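Local coordinates for exonuclease (Laribacter hongkongensis, PDB 3SYY), which digests double-stranded DNA with strict 5'-to-3' polarity, probably by metal-dependent hydrolysis as in other lambda-exonuclease-like enzymes, at residues K15-A18 / S19-A22; Q37-M40 / A41-C45; I135-M138 / Q139-A143; R172-A175 / L176-E179. All blocks are in the same frame, centred on the assembly; numbering follows the deposited sequence.

Overall arrangement
Interactions 2 and 3 each lie within one helix, 34-49 and 132-145. Interaction 1 is the turn from strand 16-17 into helix 21-25. Interaction 4 is the start of helix 174-205. Interaction 3 is buried and lies next to the magnesium site. Interactions 1 and 2 are partly buried, and interaction 4 is at the surface. Interaction 1 meets interaction 2 through a salt bridge and a probable hydrogen bond, and interaction 3 by packing. Interaction 3 in turn meets interaction 4 through Gln139. Chemistry follows place: turn bonds and a hydroxyl pair in interaction 1, ring and aliphatic packing in interaction 2, amides and a threonine hydroxyl in interaction 3, capping and charge pairing at the surface.

Interaction 1: K15-A18 / S19-A22; sequences KVTA and SRVA
The tight turn that leads strand 16-17 into helix 21-25 brings Thr17 against Ser19 and Arg20. The carbonyl Thr17 O accepts from Arg20 N at 2.9 Å, with Ala18 and Ser19 at the two corners of a type I turn. A second turn overlaps it, as Val21 N donates to Ala18 O at 3.2 Å. One water bridges Ala18 O and Ala22 N. It donates to Ala18 O at 3.0 Å and accepts from Ala22 N at 2.9 Å.

On the side-chain level, Thr17 OG1 and Ser19 OG are hydrogen-bonded at 3.3 Å. Each hydroxyl stands between its own backbone N and carbonyl carbon (chi1 55° and 56°), and this turns the two oxygens toward each other. The CG of Arg20 lies 3.6 Å from Thr17 OG1. Beyond CG the arginine chain bends twice and leaves the turn, and its guanidinium forms salt bridges with Glu42 and Asp23. On the apolar side, Val16 CG1 meets Val21 CG2 at 4.4 Å, and both valines touch Phe97 of strand 97-99.

The side chain of Ser19 is about 6 Å from a bound magnesium ion. The turn therefore runs close to the metal site. Its two hydroxyls pair over a long distance, so their hold on each other is probably slight. Its successive carbonyls are taken up by the turn bonds and the water.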
loop_
_atom_site.group_PDB
_atom_site.type_symbol
_atom_site.label_atom_id
_atom_site.label_comp_id
_atom_site.label_asym_id
_atom_site.label_seq_id
_atom_site.Cartn_x
_atom_site.Cartn_y
_atom_site.Cartn_z
ATOM N N LYS A 15 -5.050 -26.297 1.124
ATOM C CA LYS A 15 -3.796 -27.030 1.419
ATOM C C LYS A 15 -2.670 -26.096 1.802
ATOM O O LYS A 15 -2.605 -24.963 1.330
ATOM C CB LYS A 15 -3.348 -27.870 0.216
ATOM C CG LYS A 15 -4.295 -29.000 -0.149
ATOM C CD LYS A 15 -3.758 -29.802 -1.354
ATOM C CE LYS A 15 -4.674 -30.916 -1.694
ATOM N NZ LYS A 15 -4.286 -31.505 -3.010
ATOM N N VAL A 16 -1.794 -26.563 2.687
ATOM C CA VAL A 16 -0.524 -25.938 2.903
ATOM C C VAL A 16 0.325 -26.218 1.645
ATOM O O VAL A 16 0.405 -27.364 1.200
ATOM C CB VAL A 16 0.166 -26.481 4.137
ATOM C CG1 VAL A 16 1.588 -25.921 4.261
ATOM C CG2 VAL A 16 -0.655 -26.111 5.390
ATOM N N THR A 17 0.909 -25.170 1.059
ATOM C CA THR A 17 1.752 -25.394 -0.118
ATOM C C THR A 17 3.205 -25.060 0.199
ATOM O O THR A 17 3.511 -24.309 1.131
ATOM C CB THR A 17 1.280 -24.601 -1.345
ATOM O OG1 THR A 17 1.199 -23.204 -0.988
ATOM C CG2 THR A 17 -0.080 -25.095 -1.845
ATOM N N ALA A 18 4.118 -25.633 -0.582
ATOM C CA ALA A 18 5.546 -25.415 -0.362
ATOM C C ALA A 18 5.902 -23.899 -0.348
ATOM O O ALA A 18 6.728 -23.464 0.427
ATOM C CB ALA A 18 6.358 -26.125 -1.497
ATOM N N SER A 19 5.258 -23.128 -1.206
ATOM C CA SER A 19 5.568 -21.687 -1.312
ATOM C C SER A 19 5.199 -20.907 -0.044
ATOM O O SER A 19 5.612 -19.761 0.124
ATOM C CB SER A 19 4.864 -21.091 -2.522
ATOM O OG SER A 19 3.477 -21.342 -2.427
ATOM N N ARG A 20 4.454 -21.544 0.869
ATOM C CA ARG A 20 4.014 -20.846 2.075
ATOM C C ARG A 20 4.574 -21.466 3.319
ATOM O O ARG A 20 4.256 -21.050 4.453
ATOM C CB ARG A 20 2.470 -20.833 2.156
ATOM C CG ARG A 20 1.778 -20.173 0.939
ATOM C CD ARG A 20 2.141 -18.669 0.814
ATOM N NE ARG A 20 1.666 -17.836 1.934
ATOM C CZ ARG A 20 0.407 -17.415 2.118
ATOM N NH1 ARG A 20 -0.570 -17.693 1.258
ATOM N NH2 ARG A 20 0.123 -16.663 3.186
ATOM N N VAL A 21 5.429 -22.480 3.155
ATOM C CA VAL A 21 5.964 -23.142 4.340
ATOM C C VAL A 21 6.711 -22.179 5.239
ATOM O O VAL A 21 6.655 -22.290 6.478
ATOM C CB VAL A 21 6.811 -24.392 3.979
ATOM C CG1 VAL A 21 7.619 -24.833 5.162
ATOM C CG2 VAL A 21 5.897 -25.499 3.578
ATOM N N ALA A 22 7.418 -21.207 4.651
ATOM C CA ALA A 22 8.114 -20.246 5.495
ATOM C C ALA A 22 7.138 -19.468 6.434
ATOM O O ALA A 22 7.481 -19.151 7.571
ATOM C CB ALA A 22 8.928 -19.252 4.644
HETATM O O HOH W 1 8.269 -21.387 1.889
#

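Interaction 2: Q37-M40 / A41-C45; sequences QNYM and AELIC
Leu43 sets its CD1 methyl over one face of the Tyr39 ring. This CH-pi contact puts CD1 4.0 Å from the ring centroid, offset toward the rim. CD2 of Leu43 also reaches the ring, at 3.8 Å from Tyr39 CE1. The ring comes forward because Tyr39 CG is anti to the backbone N (chi1 -171°), which carries it along the helix toward the next turn. The phenol OH probably accepts a hydrogen bond from Thr17 N. Glu42 OE1 lies at the ring edge, near its plane, 4.1 Å from Tyr39 CD1. The ring and carboxylate planes are 66° apart. Glu42 OE1 also forms a salt bridge with Arg20 NH2.

All of this lies on one stretch of helix 34-49, so the contacts are of the i to i+3 and i to i+4 kind. The backbone bond Leu43 N to Tyr39 O measures 2.9 Å, and Ile44 N to Met40 O is the same length. On another side of the helix Met40 and Ile44 meet, with CG of Met40 3.8 Å from CD1 of Ile44. The methionine chain bends at chi2 (98°) and chi3, and SD stays 4.1 Å from Ile44 CD1. Both residues pack on helix 174-205, and Ile44 also touches Trp119 of the second subunit.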
loop_
_atom_site.group_PDB
_atom_site.type_symbol
_atom_site.label_atom_id
_atom_site.label_comp_id
_atom_site.label_asym_id
_atom_site.label_seq_id
_atom_site.Cartn_x
_atom_site.Cartn_y
_atom_site.Cartn_z
ATOM N N GLN A 37 -0.316 -17.157 11.761
ATOM C CA GLN A 37 -1.750 -16.954 12.004
ATOM C C GLN A 37 -2.524 -16.420 10.821
ATOM O O GLN A 37 -3.664 -16.836 10.576
ATOM C CB GLN A 37 -1.956 -16.128 13.295
ATOM C CG GLN A 37 -1.347 -16.909 14.527
ATOM C CD GLN A 37 -1.591 -18.501 14.486
ATOM O OE1 GLN A 37 -2.772 -18.977 14.428
ATOM N NE2 GLN A 37 -0.465 -19.313 14.522
ATOM N N ASN A 38 -1.929 -15.498 10.050
ATOM C CA ASN A 38 -2.623 -14.993 8.846
ATOM C C ASN A 38 -2.812 -16.071 7.785
ATOM O O ASN A 38 -3.845 -16.132 7.144
ATOM C CB ASN A 38 -1.870 -13.781 8.229
ATOM C CG ASN A 38 -1.894 -12.568 9.137
ATOM O OD1 ASN A 38 -2.816 -12.415 9.940
ATOM N ND2 ASN A 38 -0.872 -11.715 9.038
ATOM N N TYR A 39 -1.808 -16.931 7.599
ATOM C CA TYR A 39 -1.963 -18.050 6.650
ATOM C C TYR A 39 -3.021 -19.026 7.166
ATOM O O TYR A 39 -3.829 -19.502 6.415
ATOM C CB TYR A 39 -0.612 -18.781 6.497
ATOM C CG TYR A 39 -0.565 -19.809 5.392
ATOM C CD1 TYR A 39 -1.243 -19.605 4.199
ATOM C CD2 TYR A 39 0.188 -20.978 5.541
ATOM C CE1 TYR A 39 -1.177 -20.557 3.167
ATOM C CE2 TYR A 39 0.252 -21.910 4.525
ATOM C CZ TYR A 39 -0.406 -21.717 3.370
ATOM O OH TYR A 39 -0.334 -22.662 2.375
ATOM N N MET A 40 -2.971 -19.327 8.458
ATOM C CA MET A 40 -3.982 -20.228 9.067
ATOM C C MET A 40 -5.407 -19.711 8.759
ATOM O O MET A 40 -6.255 -20.456 8.268
ATOM C CB MET A 40 -3.661 -20.331 10.543
ATOM C CG MET A 40 -4.803 -20.728 11.409
ATOM S SD MET A 40 -4.709 -22.446 11.722
ATOM C CE MET A 40 -3.147 -22.605 12.577
ATOM N N ALA A 41 -5.628 -18.394 8.947
ATOM C CA ALA A 41 -6.916 -17.765 8.663
ATOM C C ALA A 41 -7.260 -17.915 7.188
ATOM O O ALA A 41 -8.402 -18.228 6.817
ATOM C CB ALA A 41 -6.900 -16.270 9.107
ATOM N N GLU A 42 -6.266 -17.745 6.307
ATOM C CA GLU A 42 -6.521 -17.900 4.897
ATOM C C GLU A 42 -7.008 -19.318 4.569
ATOM O O GLU A 42 -7.925 -19.506 3.752
ATOM C CB GLU A 42 -5.209 -17.719 4.087
ATOM C CG GLU A 42 -4.902 -16.368 3.537
ATOM C CD GLU A 42 -3.515 -16.388 2.860
ATOM O OE1 GLU A 42 -2.577 -15.845 3.457
ATOM O OE2 GLU A 42 -3.410 -17.008 1.791
ATOM N N LEU A 43 -6.331 -20.319 5.120
ATOM C CA LEU A 43 -6.696 -21.714 4.808
ATOM C C LEU A 43 -8.065 -22.099 5.463
ATOM O O LEU A 43 -8.857 -22.838 4.871
ATOM C CB LEU A 43 -5.591 -22.632 5.277
ATOM C CG LEU A 43 -4.255 -22.412 4.537
ATOM C CD1 LEU A 43 -3.313 -23.568 4.875
ATOM C CD2 LEU A 43 -4.496 -22.391 3.083
ATOM N N ILE A 44 -8.334 -21.573 6.654
ATOM C CA ILE A 44 -9.674 -21.792 7.295
ATOM C C ILE A 44 -10.778 -21.291 6.385
ATOM O O ILE A 44 -11.727 -22.035 6.060
ATOM C CB ILE A 44 -9.764 -21.158 8.686
ATOM C CG1 ILE A 44 -8.855 -21.930 9.628
ATOM C CG2 ILE A 44 -11.261 -21.142 9.195
ATOM C CD1 ILE A 44 -8.516 -21.202 10.924
ATOM N N CYS A 45 -10.640 -20.049 5.911
ATOM C CA CYS A 45 -11.655 -19.486 5.051
ATOM C C CYS A 45 -11.782 -20.253 3.718
ATOM O O CYS A 45 -12.868 -20.401 3.191
ATOM C CB CYS A 45 -11.446 -17.958 4.834
ATOM S SG CYS A 45 -11.423 -17.067 6.423
#

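Interaction 3: I135-M138 / Q139-A143; sequences IKQM and QTQMA
Gln137 and Gln141, one helical turn apart, cross at a slant, with their amide planes 52° apart. The CG of Gln141 rests 3.4 Å from Gln137 O, so the aliphatic part of this side chain lies beside the carbonyl of the preceding turn. Gln137 is extended, and its OE1 accepts from Lys114 NZ. Its side chain is about 4 Å from a bound magnesium ion. The side chain of Gln141 comes to about 3 Å from that of the metal ligand Glu112.

The third amide, that of Gln139, is held at both ends: OE1 by Asp173 N and NE2 by Glu171 O. Its chain bends at chi2 (-64°), and its CG passes 3.3 Å from Ile135 O.

Lys136 O is gripped twice, by Thr140 N at 3.0 Å and by Thr140 OG1 at 2.8 Å. The two donors reach it from opposite faces of its plane. OG1 can do so because it is anti to its own carbonyl carbon (chi1 -59°). Met142 folds its CE back to 3.5 Å from Met138 O.

The stretch belongs to helix 132-145, which packs against strand 109-114. The hydroxyl of Thr140 is satisfied within the helix, while two amides serve neighbouring elements: Gln137 bonds to Lys114 of strand 109-114, Gln139 to the link between strand 165-171 and helix 174-205.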
loop_
_atom_site.group_PDB
_atom_site.type_symbol
_atom_site.label_atom_id
_atom_site.label_comp_id
_atom_site.label_asym_id
_atom_site.label_seq_id
_atom_site.Cartn_x
_atom_site.Cartn_y
_atom_site.Cartn_z
ATOM N N ILE A 135 14.714 -21.768 0.468
ATOM C CA ILE A 135 15.275 -23.048 0.948
ATOM C C ILE A 135 14.108 -23.926 1.527
ATOM O O ILE A 135 13.986 -25.115 1.233
ATOM C CB ILE A 135 16.423 -22.813 1.992
ATOM C CG1 ILE A 135 17.614 -22.018 1.384
ATOM C CG2 ILE A 135 16.931 -24.128 2.649
ATOM C CD1 ILE A 135 18.283 -22.711 0.175
ATOM N N LYS A 136 13.240 -23.319 2.336
ATOM C CA LYS A 136 12.105 -24.069 2.883
ATOM C C LYS A 136 11.178 -24.567 1.795
ATOM O O LYS A 136 10.770 -25.709 1.825
ATOM C CB LYS A 136 11.339 -23.253 3.915
ATOM C CG LYS A 136 12.199 -23.031 5.197
ATOM C CD LYS A 136 11.501 -22.175 6.201
ATOM C CE LYS A 136 12.323 -22.152 7.498
ATOM N NZ LYS A 136 13.455 -21.166 7.316
ATOM N N GLN A 137 10.912 -23.734 0.805
ATOM C CA GLN A 137 10.074 -24.114 -0.321
ATOM C C GLN A 137 10.671 -25.336 -1.050
ATOM O O GLN A 137 9.995 -26.307 -1.349
ATOM C CB GLN A 137 9.985 -22.943 -1.288
ATOM C CG GLN A 137 9.182 -23.287 -2.515
ATOM C CD GLN A 137 9.156 -22.160 -3.524
ATOM O OE1 GLN A 137 9.958 -21.222 -3.463
ATOM N NE2 GLN A 137 8.198 -22.219 -4.428
ATOM N N MET A 138 11.968 -25.258 -1.339
ATOM C CA MET A 138 12.598 -26.314 -2.108
ATOM C C MET A 138 12.775 -27.602 -1.304
ATOM O O MET A 138 12.643 -28.678 -1.866
ATOM C CB MET A 138 13.935 -25.822 -2.646
ATOM C CG MET A 138 13.726 -24.849 -3.877
ATOM S SD MET A 138 15.320 -24.232 -4.479
ATOM C CE MET A 138 15.982 -23.275 -3.185
ATOM N N GLN A 139 13.066 -27.491 -0.021
ATOM C CA GLN A 139 13.155 -28.725 0.806
ATOM C C GLN A 139 11.794 -29.385 0.848
ATOM O O GLN A 139 11.697 -30.613 0.792
ATOM C CB GLN A 139 13.689 -28.441 2.206
ATOM C CG GLN A 139 15.182 -28.006 2.224
ATOM C CD GLN A 139 16.140 -29.146 1.717
ATOM O OE1 GLN A 139 15.720 -30.312 1.562
ATOM N NE2 GLN A 139 17.393 -28.782 1.425
ATOM N N THR A 140 10.721 -28.575 0.913
ATOM C CA THR A 140 9.361 -29.107 0.879
ATOM C C THR A 140 9.019 -29.744 -0.432
ATOM O O THR A 140 8.320 -30.769 -0.473
ATOM C CB THR A 140 8.311 -27.983 1.124
ATOM O OG1 THR A 140 8.562 -27.381 2.402
ATOM C CG2 THR A 140 6.880 -28.536 1.051
ATOM N N GLN A 141 9.475 -29.151 -1.529
ATOM C CA GLN A 141 9.240 -29.759 -2.841
ATOM C C GLN A 141 9.930 -31.154 -2.905
ATOM O O GLN A 141 9.341 -32.121 -3.410
ATOM C CB GLN A 141 9.809 -28.862 -3.948
ATOM C CG GLN A 141 8.958 -27.690 -4.326
ATOM C CD GLN A 141 9.774 -26.610 -5.076
ATOM O OE1 GLN A 141 9.233 -25.582 -5.496
ATOM N NE2 GLN A 141 11.053 -26.869 -5.261
ATOM N N MET A 142 11.133 -31.230 -2.343
ATOM C CA MET A 142 11.878 -32.509 -2.209
ATOM C C MET A 142 11.141 -33.521 -1.296
ATOM O O MET A 142 10.989 -34.700 -1.654
ATOM C CB MET A 142 13.303 -32.239 -1.747
ATOM C CG MET A 142 14.126 -31.715 -2.930
ATOM S SD MET A 142 15.871 -31.463 -2.593
ATOM C CE MET A 142 15.990 -29.799 -1.965
ATOM N N ALA A 143 10.622 -33.016 -0.176
ATOM C CA ALA A 143 9.744 -33.796 0.728
ATOM C C ALA A 143 8.575 -34.406 0.011
ATOM O O ALA A 143 8.315 -35.627 0.153
ATOM C CB ALA A 143 9.267 -32.957 1.868
#

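Interaction 4: R172-A175 / L176-E179; sequences RDDA and LIAE
Arg172, with Ile177 over one face of its guanidinium, forms a salt bridge to Asp174. NE donates to Asp174 OD2 at 2.8 Å with an N-H...O angle of 157°. OD2 uses its syn lone pair and lies close to the guanidinium plane. NH1 of Arg172 has a partner in Arg147 O. Bonds at NE and NH1 together limit the group's rotation.

The backbone bonds follow. Asp173 O accepts from Ile177 N at 2.9 Å, and Asp174 O accepts from Ala178 N at the same distance. The bond from Glu179 N to Ala175 O is slightly longer, at 3.1 Å.

Asp173 is the N-cap of helix 174-205, the long helix that ends the modelled chain. Its side chain turns back over the first turn, with CG anti to the backbone N (chi1 -177°). OD1 then accepts from Leu176 N at 3.2 Å, a weak capping bond. A carboxylate at this end of a helix is probably favoured by the helix dipole. The side chains of Asp173 and Leu176 cross at about a right angle, with CG of Asp173 3.8 Å from CB of Leu176.

Packing centres on Ile177. Its CD1 stands 3.7 Å above the guanidinium plane, offset toward the rim, and also touches Arg172 CG at 3.8 Å. Ile177 is the buried member of this surface turn and packs on Gln139 and Ala143 of helix 132-145. Leu176 leans on Ile135 of the same helix.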
loop_
_atom_site.group_PDB
_atom_site.type_symbol
_atom_site.label_atom_id
_atom_site.label_comp_id
_atom_site.label_asym_id
_atom_site.label_seq_id
_atom_site.Cartn_x
_atom_site.Cartn_y
_atom_site.Cartn_z
ATOM N N ARG A 172 18.867 -32.127 -1.084
ATOM C CA ARG A 172 17.943 -32.633 -0.022
ATOM C C ARG A 172 18.543 -32.600 1.388
ATOM O O ARG A 172 19.632 -33.136 1.604
ATOM C CB ARG A 172 17.509 -34.060 -0.356
ATOM C CG ARG A 172 16.523 -34.664 0.639
ATOM C CD ARG A 172 16.014 -36.010 0.169
ATOM N NE ARG A 172 14.882 -36.427 0.987
ATOM C CZ ARG A 172 13.632 -36.514 0.557
ATOM N NH1 ARG A 172 13.341 -36.272 -0.700
ATOM N NH2 ARG A 172 12.665 -36.882 1.399
ATOM N N ASP A 173 17.855 -31.958 2.344
ATOM C CA ASP A 173 18.294 -31.938 3.746
ATOM C C ASP A 173 17.216 -32.680 4.579
ATOM O O ASP A 173 16.143 -32.118 4.885
ATOM C CB ASP A 173 18.467 -30.508 4.236
ATOM C CG ASP A 173 18.986 -30.422 5.662
ATOM O OD1 ASP A 173 18.945 -31.420 6.405
ATOM O OD2 ASP A 173 19.469 -29.344 6.058
ATOM N N ASP A 174 17.493 -33.934 4.923
ATOM C CA ASP A 174 16.523 -34.746 5.684
ATOM C C ASP A 174 16.197 -34.201 7.077
ATOM O O ASP A 174 15.060 -34.313 7.517
ATOM C CB ASP A 174 16.950 -36.233 5.743
ATOM C CG ASP A 174 16.734 -36.950 4.425
ATOM O OD1 ASP A 174 17.426 -37.949 4.169
ATOM O OD2 ASP A 174 15.864 -36.531 3.635
ATOM N N ALA A 175 17.161 -33.592 7.752
ATOM C CA ALA A 175 16.877 -32.952 9.034
ATOM C C ALA A 175 15.903 -31.798 8.909
ATOM O O ALA A 175 14.957 -31.692 9.727
ATOM C CB ALA A 175 18.152 -32.481 9.718
ATOM N N LEU A 176 16.114 -30.927 7.906
ATOM C CA LEU A 176 15.215 -29.787 7.727
ATOM C C LEU A 176 13.849 -30.280 7.290
ATOM O O LEU A 176 12.828 -29.770 7.765
ATOM C CB LEU A 176 15.762 -28.746 6.731
ATOM C CG LEU A 176 14.929 -27.444 6.614
ATOM C CD1 LEU A 176 14.613 -26.819 7.964
ATOM C CD2 LEU A 176 15.623 -26.421 5.727
ATOM N N ILE A 177 13.826 -31.244 6.374
ATOM C CA ILE A 177 12.591 -31.845 5.969
ATOM C C ILE A 177 11.807 -32.425 7.193
ATOM O O ILE A 177 10.610 -32.223 7.284
ATOM C CB ILE A 177 12.835 -32.889 4.858
ATOM C CG1 ILE A 177 13.171 -32.170 3.530
ATOM C CG2 ILE A 177 11.629 -33.842 4.673
ATOM C CD1 ILE A 177 13.561 -33.124 2.398
ATOM N N ALA A 178 12.484 -33.100 8.127
ATOM C CA ALA A 178 11.736 -33.722 9.247
ATOM C C ALA A 178 11.125 -32.610 10.096
ATOM O O ALA A 178 9.969 -32.713 10.523
ATOM C CB ALA A 178 12.631 -34.629 10.070
ATOM N N GLU A 179 11.883 -31.534 10.294
ATOM C CA GLU A 179 11.429 -30.377 11.051
ATOM C C GLU A 179 10.254 -29.653 10.366
ATOM O O GLU A 179 9.270 -29.315 11.030
ATOM C CB GLU A 179 12.617 -29.467 11.305
ATOM C CG GLU A 179 12.341 -28.094 11.849
ATOM C CD GLU A 179 13.619 -27.242 11.845
ATOM O OE1 GLU A 179 14.738 -27.830 11.832
ATOM O OE2 GLU A 179 13.506 -25.988 11.845
#